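Local structure of BRO1 protein (Saccharomyces cerevisiae, 1ZB1) at residues Thr209-Leu221 and Val333-Lys345. The protein is a class E sorting factor that concentrates cargo for multivesicular-body vesicles and recruits the deubiquitinase DOA4 to endosomes, here represented by its Bro1 domain. Residues are numbered along the deposited sequence; the frame is centred on the assembly and turned at random.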
ATOM      1  N   THR A 209     -25.021 -10.717  -4.465  1.00 37.48           N
ATOM      2  CA  THR A 209     -24.154 -10.950  -5.608  1.00 37.82           C
ATOM      3  C   THR A 209     -22.947  -9.997  -5.632  1.00 37.08           C
ATOM      4  O   THR A 209     -21.817 -10.421  -5.876  1.00 35.45           O
ATOM      5  CB  THR A 209     -24.960 -10.813  -6.921  1.00 39.91           C
ATOM      6  OG1 THR A 209     -24.094 -11.008  -8.044  1.00 42.46           O
ATOM      7  CG2 THR A 209     -25.615  -9.440  -7.005  1.00 39.25           C
ATOM      8  N   LEU A 210     -23.188  -8.718  -5.359  1.00 35.83           N
ATOM      9  CA  LEU A 210     -22.124  -7.713  -5.365  1.00 34.95           C
ATOM     10  C   LEU A 210     -21.059  -8.019  -4.308  1.00 33.79           C
ATOM     11  O   LEU A 210     -19.870  -8.136  -4.621  1.00 33.99           O
ATOM     12  CB  LEU A 210     -22.710  -6.325  -5.089  1.00 34.71           C
ATOM     13  CG  LEU A 210     -22.104  -5.074  -5.745  1.00 36.10           C
ATOM     14  CD1 LEU A 210     -22.402  -3.878  -4.854  1.00 34.62           C
ATOM     15  CD2 LEU A 210     -20.612  -5.215  -5.947  1.00 34.47           C
ATOM     16  N   ILE A 211     -21.493  -8.135  -3.056  1.00 33.14           N
ATOM     17  CA  ILE A 211     -20.585  -8.421  -1.950  1.00 32.28           C
ATOM     18  C   ILE A 211     -19.750  -9.658  -2.260  1.00 31.71           C
ATOM     19  O   ILE A 211     -18.538  -9.665  -2.044  1.00 31.06           O
ATOM     20  CB  ILE A 211     -21.367  -8.628  -0.625  1.00 34.51           C
ATOM     21  CG1 ILE A 211     -21.933  -7.290  -0.136  1.00 34.93           C
ATOM     22  CG2 ILE A 211     -20.448  -9.186   0.458  1.00 33.87           C
ATOM     23  CD1 ILE A 211     -22.893  -6.640  -1.083  1.00 40.72           C
ATOM     24  N   SER A 212     -20.399 -10.692  -2.786  1.00 29.68           N
ATOM     25  CA  SER A 212     -19.714 -11.930  -3.135  1.00 29.48           C
ATOM     26  C   SER A 212     -18.561 -11.708  -4.120  1.00 30.25           C
ATOM     27  O   SER A 212     -17.450 -12.204  -3.913  1.00 29.59           O
ATOM     28  CB  SER A 212     -20.708 -12.927  -3.734  1.00 28.74           C
ATOM     29  OG  SER A 212     -20.046 -14.106  -4.144  1.00 26.74           O
ATOM     30  N   LYS A 213     -18.833 -10.965  -5.189  1.00 30.31           N
ATOM     31  CA  LYS A 213     -17.822 -10.688  -6.209  1.00 30.98           C
ATOM     32  C   LYS A 213     -16.670  -9.848  -5.660  1.00 30.10           C
ATOM     33  O   LYS A 213     -15.505 -10.124  -5.946  1.00 31.31           O
ATOM     34  CB  LYS A 213     -18.468  -9.969  -7.401  1.00 32.62           C
ATOM     35  CG  LYS A 213     -19.692 -10.694  -7.938  1.00 35.94           C
ATOM     36  CD  LYS A 213     -20.389  -9.934  -9.057  1.00 38.04           C
ATOM     37  CE  LYS A 213     -19.669 -10.100 -10.380  1.00 39.85           C
ATOM     38  NZ  LYS A 213     -20.521  -9.632 -11.507  1.00 41.58           N
ATOM     39  N   LEU A 214     -17.001  -8.822  -4.881  1.00 28.85           N
ATOM     40  CA  LEU A 214     -15.991  -7.946  -4.292  1.00 28.08           C
ATOM     41  C   LEU A 214     -15.141  -8.703  -3.278  1.00 28.49           C
ATOM     42  O   LEU A 214     -13.940  -8.451  -3.150  1.00 28.00           O
ATOM     43  CB  LEU A 214     -16.660  -6.750  -3.609  1.00 28.24           C
ATOM     44  CG  LEU A 214     -17.359  -5.757  -4.544  1.00 27.10           C
ATOM     45  CD1 LEU A 214     -18.176  -4.775  -3.734  1.00 24.65           C
ATOM     46  CD2 LEU A 214     -16.317  -5.041  -5.388  1.00 25.80           C
ATOM     47  N   SER A 215     -15.774  -9.625  -2.555  1.00 26.03           N
ATOM     48  CA  SER A 215     -15.078 -10.426  -1.562  1.00 24.71           C
ATOM     49  C   SER A 215     -14.111 -11.366  -2.252  1.00 25.37           C
ATOM     50  O   SER A 215     -13.005 -11.585  -1.770  1.00 26.38           O
ATOM     51  CB  SER A 215     -16.073 -11.235  -0.727  1.00 26.00           C
ATOM     52  OG  SER A 215     -16.794 -10.395   0.154  1.00 27.46           O
ATOM     53  N   ARG A 216     -14.520 -11.918  -3.389  1.00 25.24           N
ATOM     54  CA  ARG A 216     -13.650 -12.828  -4.110  1.00 27.49           C
ATOM     55  C   ARG A 216     -12.398 -12.087  -4.552  1.00 26.82           C
ATOM     56  O   ARG A 216     -11.294 -12.626  -4.490  1.00 27.33           O
ATOM     57  CB  ARG A 216     -14.353 -13.418  -5.332  1.00 29.02           C
ATOM     58  CG  ARG A 216     -13.521 -14.482  -6.023  1.00 34.84           C
ATOM     59  CD  ARG A 216     -13.238 -15.645  -5.074  1.00 40.84           C
ATOM     60  NE  ARG A 216     -12.081 -16.441  -5.477  1.00 44.46           N
ATOM     61  CZ  ARG A 216     -11.982 -17.099  -6.627  1.00 47.90           C
ATOM     62  NH1 ARG A 216     -12.976 -17.063  -7.509  1.00 48.89           N
ATOM     63  NH2 ARG A 216     -10.884 -17.794  -6.897  1.00 49.07           N
ATOM     64  N   ALA A 217     -12.573 -10.848  -4.994  1.00 25.36           N
ATOM     65  CA  ALA A 217     -11.439 -10.049  -5.438  1.00 26.09           C
ATOM     66  C   ALA A 217     -10.479  -9.793  -4.271  1.00 24.68           C
ATOM     67  O   ALA A 217      -9.261  -9.839  -4.445  1.00 24.59           O
ATOM     68  CB  ALA A 217     -11.926  -8.727  -6.039  1.00 26.25           C
ATOM     69  N   THR A 218     -11.029  -9.532  -3.087  1.00 24.00           N
ATOM     70  CA  THR A 218     -10.206  -9.285  -1.900  1.00 23.87           C
ATOM     71  C   THR A 218      -9.334 -10.509  -1.631  1.00 26.58           C
ATOM     72  O   THR A 218      -8.137 -10.394  -1.335  1.00 26.13           O
ATOM     73  CB  THR A 218     -11.078  -9.001  -0.663  1.00 23.96           C
ATOM     74  OG1 THR A 218     -11.940  -7.888  -0.934  1.00 23.72           O
ATOM     75  CG2 THR A 218     -10.203  -8.665   0.546  1.00 21.66           C
ATOM     76  N   CYS A 219      -9.943 -11.684  -1.752  1.00 25.40           N
ATOM     77  CA  CYS A 219      -9.238 -12.941  -1.552  1.00 27.62           C
ATOM     78  C   CYS A 219      -8.097 -13.067  -2.558  1.00 26.49           C
ATOM     79  O   CYS A 219      -6.954 -13.319  -2.178  1.00 26.70           O
ATOM     80  CB  CYS A 219     -10.202 -14.124  -1.714  1.00 29.72           C
ATOM     81  SG  CYS A 219      -9.365 -15.711  -1.944  1.00 33.73           S
ATOM     82  N   ASN A 220      -8.403 -12.880  -3.840  1.00 26.44           N
ATOM     83  CA  ASN A 220      -7.381 -12.993  -4.879  1.00 27.11           C
ATOM     84  C   ASN A 220      -6.208 -12.036  -4.644  1.00 26.98           C
ATOM     85  O   ASN A 220      -5.054 -12.392  -4.866  1.00 26.15           O
ATOM     86  CB  ASN A 220      -7.980 -12.742  -6.269  1.00 28.96           C
ATOM     87  CG  ASN A 220      -9.022 -13.789  -6.664  1.00 32.97           C
ATOM     88  OD1 ASN A 220      -8.983 -14.933  -6.201  1.00 33.10           O
ATOM     89  ND2 ASN A 220      -9.944 -13.403  -7.538  1.00 32.58           N
ATOM     90  N   LEU A 221      -6.507 -10.821  -4.201  1.00 25.78           N
ATOM     91  CA  LEU A 221      -5.466  -9.836  -3.933  1.00 27.83           C
ATOM     92  C   LEU A 221      -4.531 -10.286  -2.803  1.00 27.69           C
ATOM     93  O   LEU A 221      -3.306 -10.184  -2.918  1.00 28.13           O
ATOM     94  CB  LEU A 221      -6.108  -8.488  -3.593  1.00 27.68           C
ATOM     95  CG  LEU A 221      -6.269  -7.447  -4.711  1.00 32.88           C
ATOM     96  CD1 LEU A 221      -6.155  -8.085  -6.086  1.00 32.43           C
ATOM     97  CD2 LEU A 221      -7.605  -6.735  -4.539  1.00 30.57           C
ATOM     98  N   VAL A 333     -18.614 -27.579  -5.665  1.00 80.91           N
ATOM     99  CA  VAL A 333     -19.150 -26.436  -6.390  1.00 80.76           C
ATOM    100  C   VAL A 333     -18.101 -25.831  -7.311  1.00 80.63           C
ATOM    101  O   VAL A 333     -16.903 -26.059  -7.139  1.00 80.60           O
ATOM    102  CB  VAL A 333     -19.631 -25.337  -5.420  1.00 80.73           C
ATOM    103  CG1 VAL A 333     -20.732 -25.874  -4.535  1.00 80.83           C
ATOM    104  CG2 VAL A 333     -18.467 -24.845  -4.574  1.00 80.46           C
ATOM    105  N   GLN A 334     -18.559 -25.062  -8.290  1.00 80.64           N
ATOM    106  CA  GLN A 334     -17.658 -24.409  -9.232  1.00 80.73           C
ATOM    107  C   GLN A 334     -17.071 -23.171  -8.557  1.00 79.97           C
ATOM    108  O   GLN A 334     -17.782 -22.201  -8.298  1.00 79.95           O
ATOM    109  CB  GLN A 334     -18.422 -24.003 -10.495  1.00 81.60           C
ATOM    110  CG  GLN A 334     -17.562 -23.364 -11.577  1.00 82.90           C
ATOM    111  CD  GLN A 334     -16.522 -24.316 -12.138  1.00 83.62           C
ATOM    112  OE1 GLN A 334     -15.625 -24.769 -11.424  1.00 83.75           O
ATOM    113  NE2 GLN A 334     -16.637 -24.628 -13.426  1.00 84.01           N
ATOM    114  N   VAL A 335     -15.775 -23.212  -8.262  1.00 79.04           N
ATOM    115  CA  VAL A 335     -15.112 -22.087  -7.613  1.00 77.69           C
ATOM    116  C   VAL A 335     -15.123 -20.853  -8.516  1.00 76.47           C
ATOM    117  O   VAL A 335     -15.374 -19.738  -8.055  1.00 76.08           O
ATOM    118  CB  VAL A 335     -13.648 -22.439  -7.238  1.00 78.17           C
ATOM    119  CG1 VAL A 335     -12.867 -22.829  -8.483  1.00 77.92           C
ATOM    120  CG2 VAL A 335     -12.989 -21.258  -6.536  1.00 78.24           C
ATOM    121  N   ASP A 336     -14.862 -21.060  -9.804  1.00 75.01           N
ATOM    122  CA  ASP A 336     -14.848 -19.964 -10.765  1.00 73.48           C
ATOM    123  C   ASP A 336     -16.261 -19.532 -11.135  1.00 71.48           C
ATOM    124  O   ASP A 336     -16.468 -18.808 -12.108  1.00 71.54           O
ATOM    125  CB  ASP A 336     -14.073 -20.366 -12.023  1.00 74.87           C
ATOM    126  CG  ASP A 336     -12.582 -20.498 -11.767  1.00 76.18           C
ATOM    127  OD1 ASP A 336     -11.837 -20.833 -12.713  1.00 76.66           O
ATOM    128  OD2 ASP A 336     -12.154 -20.264 -10.616  1.00 77.07           O
ATOM    129  N   SER A 337     -17.231 -19.989 -10.349  1.00 68.81           N
ATOM    130  CA  SER A 337     -18.625 -19.633 -10.570  1.00 65.27           C
ATOM    131  C   SER A 337     -18.803 -18.202 -10.073  1.00 62.98           C
ATOM    132  O   SER A 337     -19.691 -17.478 -10.526  1.00 62.73           O
ATOM    133  CB  SER A 337     -19.545 -20.578  -9.791  1.00 64.94           C
ATOM    134  OG  SER A 337     -20.907 -20.248  -9.985  1.00 63.78           O
ATOM    135  N   ILE A 338     -17.946 -17.807  -9.135  1.00 59.85           N
ATOM    136  CA  ILE A 338     -17.974 -16.460  -8.575  1.00 56.64           C
ATOM    137  C   ILE A 338     -16.939 -15.631  -9.322  1.00 54.03           C
ATOM    138  O   ILE A 338     -15.745 -15.916  -9.260  1.00 52.66           O
ATOM    139  CB  ILE A 338     -17.618 -16.459  -7.076  1.00 56.86           C
ATOM    140  CG1 ILE A 338     -18.556 -17.399  -6.316  1.00 57.06           C
ATOM    141  CG2 ILE A 338     -17.730 -15.046  -6.520  1.00 56.52           C
ATOM    142  CD1 ILE A 338     -18.253 -17.508  -4.833  1.00 56.81           C
ATOM    143  N   LYS A 339     -17.407 -14.605 -10.024  1.00 52.00           N
ATOM    144  CA  LYS A 339     -16.535 -13.738 -10.811  1.00 49.99           C
ATOM    145  C   LYS A 339     -16.078 -12.502 -10.032  1.00 47.26           C
ATOM    146  O   LYS A 339     -16.855 -11.577  -9.788  1.00 46.88           O
ATOM    147  CB  LYS A 339     -17.271 -13.327 -12.083  1.00 51.68           C
ATOM    148  CG  LYS A 339     -17.846 -14.518 -12.836  1.00 53.66           C
ATOM    149  CD  LYS A 339     -18.904 -14.097 -13.838  1.00 55.73           C
ATOM    150  CE  LYS A 339     -19.593 -15.310 -14.446  1.00 56.51           C
ATOM    151  NZ  LYS A 339     -20.717 -14.925 -15.347  1.00 56.48           N
ATOM    152  N   ALA A 340     -14.804 -12.499  -9.655  1.00 43.53           N
ATOM    153  CA  ALA A 340     -14.210 -11.407  -8.884  1.00 40.20           C
ATOM    154  C   ALA A 340     -14.370 -10.022  -9.508  1.00 37.96           C
ATOM    155  O   ALA A 340     -14.311  -9.863 -10.728  1.00 37.12           O
ATOM    156  CB  ALA A 340     -12.730 -11.697  -8.645  1.00 40.04           C
ATOM    157  N   LEU A 341     -14.568  -9.023  -8.652  1.00 34.70           N
ATOM    158  CA  LEU A 341     -14.719  -7.640  -9.091  1.00 33.28           C
ATOM    159  C   LEU A 341     -13.743  -6.731  -8.333  1.00 31.61           C
ATOM    160  O   LEU A 341     -13.930  -6.464  -7.146  1.00 30.23           O
ATOM    161  CB  LEU A 341     -16.152  -7.159  -8.855  1.00 31.94           C
ATOM    162  CG  LEU A 341     -16.446  -5.715  -9.280  1.00 33.45           C
ATOM    163  CD1 LEU A 341     -16.282  -5.589 -10.781  1.00 31.43           C
ATOM    164  CD2 LEU A 341     -17.854  -5.316  -8.862  1.00 32.95           C
ATOM    165  N   ASP A 342     -12.705  -6.273  -9.031  1.00 30.10           N
ATOM    166  CA  ASP A 342     -11.682  -5.380  -8.472  1.00 29.82           C
ATOM    167  C   ASP A 342     -12.211  -3.944  -8.555  1.00 29.86           C
ATOM    168  O   ASP A 342     -12.369  -3.408  -9.650  1.00 31.98           O
ATOM    169  CB  ASP A 342     -10.399  -5.496  -9.300  1.00 31.19           C
ATOM    170  CG  ASP A 342      -9.201  -4.830  -8.640  1.00 31.28           C
ATOM    171  OD1 ASP A 342      -9.384  -3.890  -7.838  1.00 29.90           O
ATOM    172  OD2 ASP A 342      -8.068  -5.250  -8.938  1.00 33.11           O
ATOM    173  N   ALA A 343     -12.466  -3.317  -7.409  1.00 27.87           N
ATOM    174  CA  ALA A 343     -13.009  -1.957  -7.387  1.00 28.05           C
ATOM    175  C   ALA A 343     -11.983  -0.822  -7.285  1.00 28.93           C
ATOM    176  O   ALA A 343     -12.358   0.351  -7.266  1.00 28.34           O
ATOM    177  CB  ALA A 343     -14.012  -1.829  -6.244  1.00 27.53           C
ATOM    178  N   ILE A 344     -10.701  -1.161  -7.224  1.00 29.50           N
ATOM    179  CA  ILE A 344      -9.666  -0.144  -7.088  1.00 31.05           C
ATOM    180  C   ILE A 344      -8.963   0.222  -8.393  1.00 32.55           C
ATOM    181  O   ILE A 344      -8.295  -0.606  -9.013  1.00 34.58           O
ATOM    182  CB  ILE A 344      -8.601  -0.574  -6.028  1.00 31.00           C
ATOM    183  CG1 ILE A 344      -9.197  -0.489  -4.619  1.00 31.64           C
ATOM    184  CG2 ILE A 344      -7.383   0.344  -6.088  1.00 27.26           C
ATOM    185  CD1 ILE A 344     -10.365  -1.380  -4.383  1.00 35.24           C
ATOM    186  N   LYS A 345      -9.124   1.475  -8.796  1.00 34.29           N
ATOM    187  CA  LYS A 345      -8.501   1.986 -10.011  1.00 36.71           C
ATOM    188  C   LYS A 345      -7.396   2.945  -9.584  1.00 35.18           C
ATOM    189  O   LYS A 345      -7.673   4.052  -9.124  1.00 35.94           O
ATOM    190  CB  LYS A 345      -9.532   2.728 -10.866  1.00 40.54           C
ATOM    191  CG  LYS A 345     -10.718   1.876 -11.303  1.00 44.59           C
ATOM    192  CD  LYS A 345     -11.710   2.693 -12.123  1.00 47.76           C
ATOM    193  CE  LYS A 345     -12.904   1.854 -12.562  1.00 49.26           C
ATOM    194  NZ  LYS A 345     -13.850   2.642 -13.407  1.00 49.94           N
TER
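Leu-341 N donates to Lys-213 O at 3.1 Å, lying above the carbonyl plane, while the helix's own Ala-217 N reaches the same oxygen from the opposite face. Ala-340 CA adds a CH...O contact to it. Such closeness needs small residues: Ala-217 CB lies 3.2 Å from Leu-341 O and 4.0 Å from Ala-340 CB. On one flank Leu-341 runs side by side with Leu-214, CD2 to CD2 at 3.8 Å, and its CD2 also meets that of Leu-210. On the other, Ile-338 sets CG2 against Ser-212 OG, a group short enough to leave room for this branch. The irregular run 338-342, part of the linker between helices 303-322 and 349-371, crosses helix 208-230 of the largely helical Bro1 domain. Lys-213, bent at chi3 (79°), lays its methylenes over Lys-339 O, with CE at 3.2 Å; this buried oxygen has no polar partner in the model. Arg-216 bends at chi2 (61°), which places Ile-338 O at the edge of its guanidinium, 3.5 Å from NH1, with the poorly ordered Val-335 CG2 loosely over one face. Further out, Asp-342 OD1 accepts from Ile-344 N in an Asx turn and from His-187, and Gln-191 of helix 176-198 bonds both Ala-343 N and Leu-214 O.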